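Local coordinates for chloromuconate cycloisomerase (Rhodococcus opacus, PDB 4M0X), which is a manganese-binding member of the enolase superfamily, built from a smaller N-terminal domain and a C-terminal TIM-barrel domain, at residues A[80-83]-A[84-87]; A[170-173]-A[174-177]; A[249-252]-A[253-257]; A[304-307]-A[308-312]; A[359-362]-A[363-366]. All blocks are in the same frame, centred on the assembly; numbering follows the deposited sequence.

Contact 1. Residues A[80-83]-A[84-87]; sequences GRDP and STIG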
loop_
_atom_site.group_PDB
_atom_site.type_symbol
_atom_site.label_atom_id
_atom_site.label_comp_id
_atom_site.label_asym_id
_atom_site.label_seq_id
_atom_site.Cartn_x
_atom_site.Cartn_y
_atom_site.Cartn_z
ATOM N N GLY A 80 -35.486 34.158 14.112
ATOM C CA GLY A 80 -35.778 33.919 15.527
ATOM C C GLY A 80 -34.623 33.371 16.343
ATOM O O GLY A 80 -34.760 33.155 17.564
ATOM N N ARG A 81 -33.493 33.144 15.662
ATOM C CA ARG A 81 -32.272 32.614 16.268
ATOM C C ARG A 81 -31.400 33.707 16.869
ATOM O O ARG A 81 -31.507 34.887 16.507
ATOM C CB ARG A 81 -31.483 31.818 15.229
ATOM C CG ARG A 81 -29.957 31.943 15.329
ATOM C CD ARG A 81 -29.114 30.907 14.552
ATOM N NE ARG A 81 -29.668 29.547 14.510
ATOM C CZ ARG A 81 -29.710 28.696 15.536
ATOM N NH1 ARG A 81 -29.217 29.065 16.722
ATOM N NH2 ARG A 81 -30.249 27.473 15.365
ATOM N N ASP A 82 -30.552 33.305 17.813
ATOM C CA ASP A 82 -29.514 34.173 18.363
ATOM C C ASP A 82 -28.404 34.419 17.312
ATOM O O ASP A 82 -27.702 33.486 16.900
ATOM C CB ASP A 82 -28.951 33.532 19.627
ATOM C CG ASP A 82 -28.006 34.450 20.405
ATOM O OD1 ASP A 82 -27.657 35.584 19.951
ATOM O OD2 ASP A 82 -27.596 33.996 21.499
ATOM N N PRO A 83 -28.242 35.681 16.881
ATOM C CA PRO A 83 -27.348 36.043 15.789
ATOM C C PRO A 83 -25.895 35.648 16.038
ATOM O O PRO A 83 -25.128 35.483 15.067
ATOM C CB PRO A 83 -27.446 37.569 15.728
ATOM C CG PRO A 83 -28.594 37.965 16.568
ATOM C CD PRO A 83 -28.867 36.852 17.514
ATOM N N SER A 84 -25.516 35.515 17.314
ATOM C CA SER A 84 -24.136 35.151 17.669
ATOM C C SER A 84 -23.840 33.645 17.568
ATOM O O SER A 84 -22.685 33.240 17.707
ATOM C CB SER A 84 -23.772 35.652 19.068
ATOM O OG SER A 84 -24.591 35.035 20.054
ATOM N N THR A 85 -24.881 32.835 17.356
ATOM C CA THR A 85 -24.733 31.373 17.321
ATOM C C THR A 85 -24.623 30.881 15.870
ATOM O O THR A 85 -25.484 30.144 15.367
ATOM C CB THR A 85 -25.821 30.611 18.145
ATOM O OG1 THR A 85 -27.141 30.996 17.743
ATOM C CG2 THR A 85 -25.689 30.926 19.582
ATOM N N ILE A 86 -23.542 31.309 15.219
ATOM C CA ILE A 86 -23.257 31.010 13.810
ATOM C C ILE A 86 -22.925 29.539 13.641
ATOM O O ILE A 86 -23.275 28.925 12.619
ATOM C CB ILE A 86 -22.107 31.904 13.289
ATOM C CG1 ILE A 86 -22.559 33.371 13.295
ATOM C CG2 ILE A 86 -21.675 31.517 11.877
ATOM C CD1 ILE A 86 -21.595 34.296 13.990
ATOM N N GLY A 87 -22.261 28.983 14.652
ATOM C CA GLY A 87 -21.933 27.560 14.680
ATOM C C GLY A 87 -23.170 26.694 14.558
ATOM O O GLY A 87 -23.245 25.819 13.678
#
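The guanidinium of R81 meets the hydroxyl of T85 at its edge: T85 OG1 lies 17° out of the guanidinium plane, 3.0 Å from R81 NH1, and accepts a hydrogen bond from it. The carboxylate of D82 is used differently. S84 OG approaches D82 OD1 from above the carboxylate plane, 55° out of it, and bonds at 3.1 Å, while the amide S84 N adds a weak, longer bond to the same D82 OD1 at 3.4 Å. The third flat group is the D82 peptide carbonyl, which takes two donors. T85 OG1 gives its proton to D82 O at 2.7 Å, in the carbonyl plane and on a lone pair, whereas the amide T85 N reaches D82 O at 2.9 Å from above that plane. T85 OG1 therefore donates to one residue and accepts from another, placed for both by chi1 of 54°, which sets it between the backbone N and the carbonyl carbon. R81 NE is held by V77 O, and the R81 side chain rests on V88, A89 and S92 of helix 86-96. I86 packs against L111 and W112 of helix 101-118. The D82 O to T85 N bond closes a type I beta turn from D82 to T85, which delivers the chain to T85, the N-cap residue of helix 86-96 in the N-terminal domain.

Contact 2. Residues A[170-173]-A[174-177]; sequences AEPA and DTDS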
loop_
_atom_site.group_PDB
_atom_site.type_symbol
_atom_site.label_atom_id
_atom_site.label_comp_id
_atom_site.label_asym_id
_atom_site.label_seq_id
_atom_site.Cartn_x
_atom_site.Cartn_y
_atom_site.Cartn_z
ATOM N N ALA A 170 -12.995 25.554 -23.248
ATOM C CA ALA A 170 -14.149 25.890 -24.075
ATOM C C ALA A 170 -14.066 25.296 -25.483
ATOM O O ALA A 170 -15.015 25.417 -26.263
ATOM C CB ALA A 170 -14.349 27.402 -24.143
ATOM N N GLU A 171 -12.940 24.666 -25.801
ATOM C CA GLU A 171 -12.634 24.273 -27.164
ATOM C C GLU A 171 -11.650 23.142 -27.040
ATOM O O GLU A 171 -11.090 22.968 -25.976
ATOM C CB GLU A 171 -12.022 25.451 -27.938
ATOM C CG GLU A 171 -10.904 26.199 -27.224
ATOM C CD GLU A 171 -10.062 27.054 -28.168
ATOM O OE1 GLU A 171 -10.075 28.309 -28.045
ATOM O OE2 GLU A 171 -9.368 26.472 -29.032
ATOM N N PRO A 172 -11.426 22.356 -28.109
ATOM C CA PRO A 172 -10.572 21.189 -27.861
ATOM C C PRO A 172 -9.174 21.543 -27.305
ATOM O O PRO A 172 -8.599 22.603 -27.605
ATOM C CB PRO A 172 -10.479 20.511 -29.239
ATOM C CG PRO A 172 -11.694 20.968 -29.962
ATOM C CD PRO A 172 -11.899 22.388 -29.504
ATOM N N ALA A 173 -8.668 20.635 -26.483
ATOM C CA ALA A 173 -7.348 20.725 -25.923
ATOM C C ALA A 173 -6.320 21.340 -26.867
ATOM O O ALA A 173 -5.571 22.244 -26.486
ATOM C CB ALA A 173 -6.899 19.336 -25.509
ATOM N N ASP A 174 -6.273 20.835 -28.086
ATOM C CA ASP A 174 -5.155 21.142 -28.971
ATOM C C ASP A 174 -5.171 22.581 -29.548
ATOM O O ASP A 174 -4.150 23.272 -29.549
ATOM C CB ASP A 174 -5.041 20.070 -30.064
ATOM C CG ASP A 174 -6.194 20.090 -31.034
ATOM O OD1 ASP A 174 -7.379 20.210 -30.621
ATOM O OD2 ASP A 174 -5.892 19.996 -32.238
ATOM N N THR A 175 -6.340 23.007 -30.024
ATOM C CA THR A 175 -6.576 24.387 -30.388
ATOM C C THR A 175 -6.347 25.261 -29.155
ATOM O O THR A 175 -5.597 26.225 -29.221
ATOM C CB THR A 175 -7.989 24.616 -31.017
ATOM O OG1 THR A 175 -9.016 23.947 -30.261
ATOM C CG2 THR A 175 -8.042 24.103 -32.448
ATOM N N ASP A 176 -6.944 24.883 -28.026
ATOM C CA ASP A 176 -6.862 25.668 -26.776
ATOM C C ASP A 176 -5.443 25.984 -26.322
ATOM O O ASP A 176 -5.168 27.095 -25.877
ATOM C CB ASP A 176 -7.608 24.965 -25.612
ATOM C CG ASP A 176 -8.308 25.952 -24.674
ATOM O OD1 ASP A 176 -8.321 27.173 -24.972
ATOM O OD2 ASP A 176 -8.856 25.512 -23.644
ATOM N N SER A 177 -4.561 24.994 -26.426
ATOM C CA SER A 177 -3.195 25.101 -25.944
ATOM C C SER A 177 -2.331 25.870 -26.886
ATOM O O SER A 177 -1.386 26.518 -26.462
ATOM C CB SER A 177 -2.592 23.724 -25.750
ATOM O OG SER A 177 -3.341 23.016 -24.789
HETATM O O HOH W 1 -10.956 27.302 -23.944
HETATM O O HOH W 2 -9.383 22.800 -23.618
#
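D174 OD1 comes alongside P172 CB, 3.4 Å away. Next comes T175, whose hydroxyl sits between two acceptors: T175 OG1 is 2.8 Å from E171 OE2 and 3.0 Å from P172 O. Either could receive its single proton, and the distances do not choose between them. A chi1 of 45° keeps this oxygen between the backbone N and the carbonyl carbon of T175, facing the preceding loop. These residues form the first turn of helix 173-183, with P172 at the N-cap, following strand 163-167 in a beta-alpha step of the TIM barrel. At D176 the backbone supplies a regular helical bond, D176 N to P172 O at 2.8 Å. The E171 and D176 side chains slant past each other, yet their carboxylate planes are only 14° apart, and E171 OE1 comes within 3.7 Å of D176 OD1. R179 probably offsets this like-charge approach, since it makes a salt bridge with D176 OD1 and a weak, long ion pair with E171 OE1. D176 OD2 accepts from G169 N, and a water bridges it to the carbonyl E171 O. Last in order, S177 gives two bonds to A173 O, from S177 N and from S177 OG, each at 2.9 Å. The two donors arrive from opposite faces of that carbonyl plane, and the S177 side chain also touches W201 and W209.

Contact 3. Residues A[249-252]-A[253-257]; sequences SVTT and VQQAI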
loop_
_atom_site.group_PDB
_atom_site.type_symbol
_atom_site.label_atom_id
_atom_site.label_comp_id
_atom_site.label_asym_id
_atom_site.label_seq_id
_atom_site.Cartn_x
_atom_site.Cartn_y
_atom_site.Cartn_z
ATOM N N SER A 249 -12.256 19.987 -6.853
ATOM C CA SER A 249 -11.998 18.788 -6.070
ATOM C C SER A 249 -11.969 19.052 -4.577
ATOM O O SER A 249 -12.158 18.106 -3.807
ATOM C CB SER A 249 -10.684 18.128 -6.493
ATOM O OG SER A 249 -10.809 17.409 -7.718
ATOM N N VAL A 250 -11.694 20.306 -4.172
ATOM C CA VAL A 250 -11.774 20.716 -2.757
ATOM C C VAL A 250 -12.927 21.624 -2.486
ATOM O O VAL A 250 -12.845 22.843 -2.661
ATOM C CB VAL A 250 -10.603 21.559 -2.239
ATOM C CG1 VAL A 250 -9.816 20.812 -1.167
ATOM C CG2 VAL A 250 -9.764 22.144 -3.356
ATOM N N THR A 251 -14.007 21.063 -2.012
ATOM C CA THR A 251 -15.076 21.939 -1.613
ATOM C C THR A 251 -15.426 21.645 -0.199
ATOM O O THR A 251 -16.194 22.365 0.383
ATOM C CB THR A 251 -16.322 21.742 -2.447
ATOM O OG1 THR A 251 -16.850 20.445 -2.150
ATOM C CG2 THR A 251 -16.001 21.867 -3.937
ATOM N N THR A 252 -14.891 20.573 0.354
ATOM C CA THR A 252 -15.186 20.268 1.735
ATOM C C THR A 252 -13.904 19.860 2.406
ATOM O O THR A 252 -12.958 19.406 1.766
ATOM C CB THR A 252 -16.262 19.143 1.931
ATOM O OG1 THR A 252 -15.689 17.835 1.693
ATOM C CG2 THR A 252 -17.481 19.358 1.047
ATOM N N VAL A 253 -13.927 20.044 3.707
ATOM C CA VAL A 253 -12.914 19.650 4.646
ATOM C C VAL A 253 -12.607 18.130 4.567
ATOM O O VAL A 253 -11.474 17.707 4.767
ATOM C CB VAL A 253 -13.371 20.166 6.067
ATOM C CG1 VAL A 253 -14.308 19.198 6.778
ATOM C CG2 VAL A 253 -12.203 20.547 6.942
ATOM N N GLN A 254 -13.603 17.311 4.243
ATOM C CA GLN A 254 -13.368 15.870 4.095
ATOM C C GLN A 254 -12.579 15.593 2.806
ATOM O O GLN A 254 -11.718 14.708 2.767
ATOM C CB GLN A 254 -14.694 15.069 4.114
ATOM C CG GLN A 254 -15.378 14.994 5.474
ATOM C CD GLN A 254 -16.350 16.152 5.800
ATOM O OE1 GLN A 254 -17.021 16.717 4.922
ATOM N NE2 GLN A 254 -16.446 16.480 7.075
ATOM N N GLN A 255 -12.897 16.344 1.749
ATOM C CA GLN A 255 -12.181 16.245 0.472
ATOM C C GLN A 255 -10.749 16.712 0.633
ATOM O O GLN A 255 -9.832 16.076 0.109
ATOM C CB GLN A 255 -12.903 17.047 -0.595
ATOM C CG GLN A 255 -14.335 16.590 -0.690
ATOM C CD GLN A 255 -15.101 17.171 -1.855
ATOM O OE1 GLN A 255 -15.581 16.428 -2.705
ATOM N NE2 GLN A 255 -15.229 18.488 -1.901
ATOM N N ALA A 256 -10.576 17.810 1.370
ATOM C CA ALA A 256 -9.281 18.320 1.734
ATOM C C ALA A 256 -8.421 17.199 2.277
ATOM O O ALA A 256 -7.319 16.968 1.802
ATOM C CB ALA A 256 -9.417 19.410 2.777
ATOM N N ILE A 257 -8.942 16.488 3.263
ATOM C CA ILE A 257 -8.205 15.421 3.878
ATOM C C ILE A 257 -7.904 14.289 2.903
ATOM O O ILE A 257 -6.745 13.846 2.796
ATOM C CB ILE A 257 -8.927 14.942 5.146
ATOM C CG1 ILE A 257 -8.351 15.730 6.331
ATOM C CG2 ILE A 257 -8.822 13.420 5.320
ATOM C CD1 ILE A 257 -9.091 15.530 7.646
#
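Hydrogen bonding centres on T252, the N-cap residue of helix 253-262, and the amides that follow it. T252 OG1 accepts from Q255 N at 3.2 Å with a nearly straight N-H geometry of 160°, and weakly from Q254 N at 3.3 Å, where the angle falls to 123°. A chi1 of 77° turns the hydroxyl toward these first-turn amides. The carbonyl T252 O then takes A256 N at 2.9 Å, in the carbonyl plane, which starts the regular helical bonding. Apolar contact comes from a single place. The V250 methyl CG1 lies 4.2 Å from A256 CB and 3.9 Å from A256 CA, so the loop closes onto the flank of the helix. Apart from this, the extended Q255 chain runs back along the loop, with Q255 CB 3.5 Å from S249 O. S249 itself turns its hydroxyl elsewhere, to R227 O and Q223 NE2. In the barrel domain, V250 and A256 both reach F268 of strand 267-270, and V253 and A256 lie on I287 of helix 278-291. Beyond the helix, V253 and I257 pack on A290 of a second subunit, and Q254 on W228 of a third.

Contact 4. Residues A[304-307]-A[308-312]; sequences SVMG and AISAQ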
loop_
_atom_site.group_PDB
_atom_site.type_symbol
_atom_site.label_atom_id
_atom_site.label_comp_id
_atom_site.label_asym_id
_atom_site.label_seq_id
_atom_site.Cartn_x
_atom_site.Cartn_y
_atom_site.Cartn_z
ATOM N N SER A 304 -18.259 42.805 -4.984
ATOM C CA SER A 304 -17.535 43.297 -3.819
ATOM C C SER A 304 -18.084 42.821 -2.481
ATOM O O SER A 304 -17.346 42.827 -1.494
ATOM C CB SER A 304 -17.413 44.803 -3.851
ATOM O OG SER A 304 -16.446 45.149 -4.828
ATOM N N VAL A 305 -19.349 42.390 -2.447
ATOM C CA VAL A 305 -19.922 41.868 -1.202
ATOM C C VAL A 305 -19.178 40.622 -0.661
ATOM O O VAL A 305 -18.660 40.657 0.468
ATOM C CB VAL A 305 -21.433 41.590 -1.322
ATOM C CG1 VAL A 305 -22.011 41.072 0.006
ATOM C CG2 VAL A 305 -22.170 42.831 -1.802
ATOM N N MET A 306 -19.125 39.542 -1.452
ATOM C CA MET A 306 -18.377 38.322 -1.107
ATOM C C MET A 306 -16.852 38.538 -1.230
ATOM O O MET A 306 -16.067 38.023 -0.416
ATOM C CB MET A 306 -18.857 37.133 -1.976
ATOM C CG MET A 306 -18.059 35.818 -1.886
ATOM S SD MET A 306 -18.103 34.956 -0.296
ATOM C CE MET A 306 -19.855 34.615 -0.060
ATOM N N GLY A 307 -16.455 39.321 -2.239
ATOM C CA GLY A 307 -15.059 39.680 -2.449
ATOM C C GLY A 307 -14.416 40.311 -1.231
ATOM O O GLY A 307 -13.304 39.921 -0.839
ATOM N N ALA A 308 -15.107 41.279 -0.629
ATOM C CA ALA A 308 -14.684 41.859 0.660
ATOM C C ALA A 308 -14.480 40.835 1.814
ATOM O O ALA A 308 -13.450 40.880 2.466
ATOM C CB ALA A 308 -15.615 42.986 1.088
ATOM N N ILE A 309 -15.422 39.927 2.067
ATOM C CA ILE A 309 -15.244 38.995 3.192
ATOM C C ILE A 309 -14.111 38.035 2.845
ATOM O O ILE A 309 -13.227 37.800 3.662
ATOM C CB ILE A 309 -16.568 38.309 3.696
ATOM C CG1 ILE A 309 -16.331 37.430 4.907
ATOM C CG2 ILE A 309 -17.243 37.425 2.648
ATOM C CD1 ILE A 309 -15.526 38.084 6.005
ATOM N N SER A 310 -14.112 37.539 1.611
ATOM C CA SER A 310 -12.989 36.772 1.078
ATOM C C SER A 310 -11.647 37.453 1.262
ATOM O O SER A 310 -10.714 36.822 1.725
ATOM C CB SER A 310 -13.174 36.492 -0.406
ATOM O OG SER A 310 -14.289 35.658 -0.584
ATOM N N ALA A 311 -11.543 38.722 0.877
ATOM C CA ALA A 311 -10.281 39.451 1.001
ATOM C C ALA A 311 -9.781 39.415 2.449
ATOM O O ALA A 311 -8.587 39.225 2.713
ATOM C CB ALA A 311 -10.426 40.884 0.506
ATOM N N GLN A 312 -10.706 39.569 3.386
ATOM C CA GLN A 312 -10.343 39.502 4.791
ATOM C C GLN A 312 -9.860 38.094 5.159
ATOM O O GLN A 312 -8.795 37.939 5.756
ATOM C CB GLN A 312 -11.487 39.981 5.683
ATOM C CG GLN A 312 -11.499 41.486 5.851
ATOM C CD GLN A 312 -12.650 41.983 6.692
ATOM O OE1 GLN A 312 -13.022 41.366 7.696
ATOM N NE2 GLN A 312 -13.225 43.107 6.292
#
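M306 SD lies beside two side chains of the next turn of the helix, 3.9 Å from both I309 CG2 and S310 OG. The CB of M306 leaves the backbone pointing away from 308-312; CG is anti to the backbone N (chi1 172°), and the bend at chi2 (66°) turns the sulfur toward I309 and S310. I309 answers with its CG2 branch, since CG1 is set anti to the backbone N (chi1 -176°) and runs outward. The M306 and I309 side chains slant across one another. S310 points its CB back at the preceding turn. S310 OG is 3.0 Å from M306 O, but whether its hydrogen is spent there is left open; the amide S310 N bonds to M306 O firmly, at 2.9 Å. All of this lies on helix 304-316 of the beta-alpha-beta unit that links strand 294-297 to strand 323-324 in the TIM barrel. Along the other flank, A308 N bonds S304 O at 2.9 Å, and A311 N bonds G307 O at 2.7 Å; without a side chain at G307, that flank is formed by the backbone and the small A308 and A311. S304 turns its hydroxyl out of the helix to accept from L341 N. On the flank that carries M306, I309 and S310, all three touch I272, and I309 also touches V123. At the start of the helix, V305 packs on I47 and E49 of strand 45-51, and E49 OE1 receives M306 N.

Contact 5. Residues A[359-362]-A[363-366]; sequences NLDE and ERLR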
loop_
_atom_site.group_PDB
_atom_site.type_symbol
_atom_site.label_atom_id
_atom_site.label_comp_id
_atom_site.label_asym_id
_atom_site.label_seq_id
_atom_site.Cartn_x
_atom_site.Cartn_y
_atom_site.Cartn_z
ATOM N N ASN A 359 -20.659 48.169 2.757
ATOM C CA ASN A 359 -22.034 48.427 3.169
ATOM C C ASN A 359 -23.000 48.409 2.009
ATOM O O ASN A 359 -22.618 48.715 0.883
ATOM C CB ASN A 359 -22.086 49.762 3.856
ATOM C CG ASN A 359 -21.371 49.744 5.196
ATOM O OD1 ASN A 359 -20.317 50.350 5.346
ATOM N ND2 ASN A 359 -21.939 49.030 6.180
ATOM N N LEU A 360 -24.249 48.016 2.253
ATOM C CA LEU A 360 -25.256 48.143 1.204
ATOM C C LEU A 360 -25.443 49.562 0.655
ATOM O O LEU A 360 -25.382 50.555 1.377
ATOM C CB LEU A 360 -26.605 47.673 1.689
ATOM C CG LEU A 360 -26.937 46.272 1.233
ATOM C CD1 LEU A 360 -28.398 46.013 1.563
ATOM C CD2 LEU A 360 -26.646 46.070 -0.251
ATOM N N ASP A 361 -25.698 49.645 -0.636
ATOM C CA ASP A 361 -26.292 50.835 -1.181
ATOM C C ASP A 361 -27.685 50.452 -1.644
ATOM O O ASP A 361 -27.848 49.804 -2.675
ATOM C CB ASP A 361 -25.460 51.376 -2.334
ATOM C CG ASP A 361 -26.098 52.577 -3.005
ATOM O OD1 ASP A 361 -27.352 52.615 -3.158
ATOM O OD2 ASP A 361 -25.320 53.473 -3.408
ATOM N N GLU A 362 -28.692 50.884 -0.896
ATOM C CA GLU A 362 -30.045 50.381 -1.131
ATOM C C GLU A 362 -30.677 50.874 -2.435
ATOM O O GLU A 362 -31.584 50.257 -2.978
ATOM C CB GLU A 362 -30.916 50.623 0.090
ATOM C CG GLU A 362 -30.532 49.697 1.220
ATOM C CD GLU A 362 -31.647 49.493 2.214
ATOM O OE1 GLU A 362 -32.689 48.890 1.837
ATOM O OE2 GLU A 362 -31.478 49.936 3.375
ATOM N N GLU A 363 -30.161 51.970 -2.953
ATOM C CA GLU A 363 -30.633 52.445 -4.231
ATOM C C GLU A 363 -30.088 51.553 -5.333
ATOM O O GLU A 363 -30.844 51.124 -6.220
ATOM C CB GLU A 363 -30.265 53.923 -4.454
ATOM C CG GLU A 363 -30.572 54.470 -5.840
ATOM C CD GLU A 363 -32.018 54.292 -6.285
ATOM O OE1 GLU A 363 -32.909 53.969 -5.456
ATOM O OE2 GLU A 363 -32.259 54.488 -7.499
ATOM N N ARG A 364 -28.790 51.252 -5.265
ATOM C CA ARG A 364 -28.187 50.325 -6.232
ATOM C C ARG A 364 -28.815 48.930 -6.166
ATOM O O ARG A 364 -29.061 48.307 -7.205
ATOM C CB ARG A 364 -26.693 50.224 -6.010
ATOM C CG ARG A 364 -25.895 51.242 -6.753
ATOM C CD ARG A 364 -24.715 51.575 -5.890
ATOM N NE ARG A 364 -24.233 52.911 -6.185
ATOM C CZ ARG A 364 -23.086 53.145 -6.786
ATOM N NH1 ARG A 364 -22.299 52.110 -7.090
ATOM N NH2 ARG A 364 -22.709 54.393 -7.039
ATOM N N LEU A 365 -29.059 48.439 -4.952
ATOM C CA LEU A 365 -29.704 47.161 -4.805
ATOM C C LEU A 365 -31.041 47.186 -5.555
ATOM O O LEU A 365 -31.346 46.270 -6.336
ATOM C CB LEU A 365 -29.907 46.770 -3.335
ATOM C CG LEU A 365 -30.836 45.547 -3.178
ATOM C CD1 LEU A 365 -30.278 44.297 -3.853
ATOM C CD2 LEU A 365 -31.161 45.252 -1.724
ATOM N N ARG A 366 -31.828 48.236 -5.333
ATOM C CA ARG A 366 -33.153 48.324 -5.932
ATOM C C ARG A 366 -32.955 48.362 -7.421
ATOM O O ARG A 366 -33.570 47.587 -8.126
ATOM C CB ARG A 366 -33.883 49.574 -5.450
ATOM C CG ARG A 366 -35.255 49.779 -6.055
ATOM C CD ARG A 366 -35.777 51.174 -5.754
ATOM N NE ARG A 366 -35.092 52.209 -6.535
ATOM C CZ ARG A 366 -35.114 52.308 -7.870
ATOM N NH1 ARG A 366 -35.768 51.418 -8.604
ATOM N NH2 ARG A 366 -34.468 53.301 -8.479
#
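D361 and E362 turn the chain into helix 362-368, with D361 as its N-cap: the carbonyl D361 O accepts L365 N at 2.9 Å, nearly in line with the C=O bond, and E362 O accepts R366 N at 3.1 Å from above its carbonyl plane. The side chain of D361 completes this helix start. With CG anti to the backbone N (chi1 176°), D361 OD1 faces the first turn and takes R364 N at 2.9 Å along an almost straight N-H (172°), plus a weak bond from E363 N at the same length. The other oxygen, D361 OD2, forms a salt bridge to R364 NE at 3.0 Å, an oblique approach to the guanidinium. One carboxylate thus serves both amides and a charged side chain, while R364 NH1 has a second acidic partner in D334. On the apolar side, L360 and L365 approach through their end methyls and both rest on L35 and R37 of strand 27-40, where R37 also forms a salt bridge with E362 OE1. On the exposed side of the helix, R366 clasps E363 side-on with two nitrogens, NE to OE1 and NH2 to OE2, the latter pair at 2.7 Å.

In the fold
Contact 1 belongs to the N-terminal domain, and contacts 2 to 5 to the barrel-domain range. The manganese ion, held by D196, E222 and D247, gives the common reference. Contact 3 follows the strand that leads to D247, and the V250 side chain comes about 9 Å from the metal. In contact 2 the side chain of D176 is about 13 Å from the manganese ion. In contact 4 the side chain of S310 is about 14 Å from the manganese ion. Contacts 4 and 5 are the nearest pair, centres 17 Å apart and nearest atoms about 6 Å, without touching. Contacts 1 and 2 lie on opposite sides of the chain's centre, 48 Å between centres. Contacts 1 and 3 both reach the second subunit.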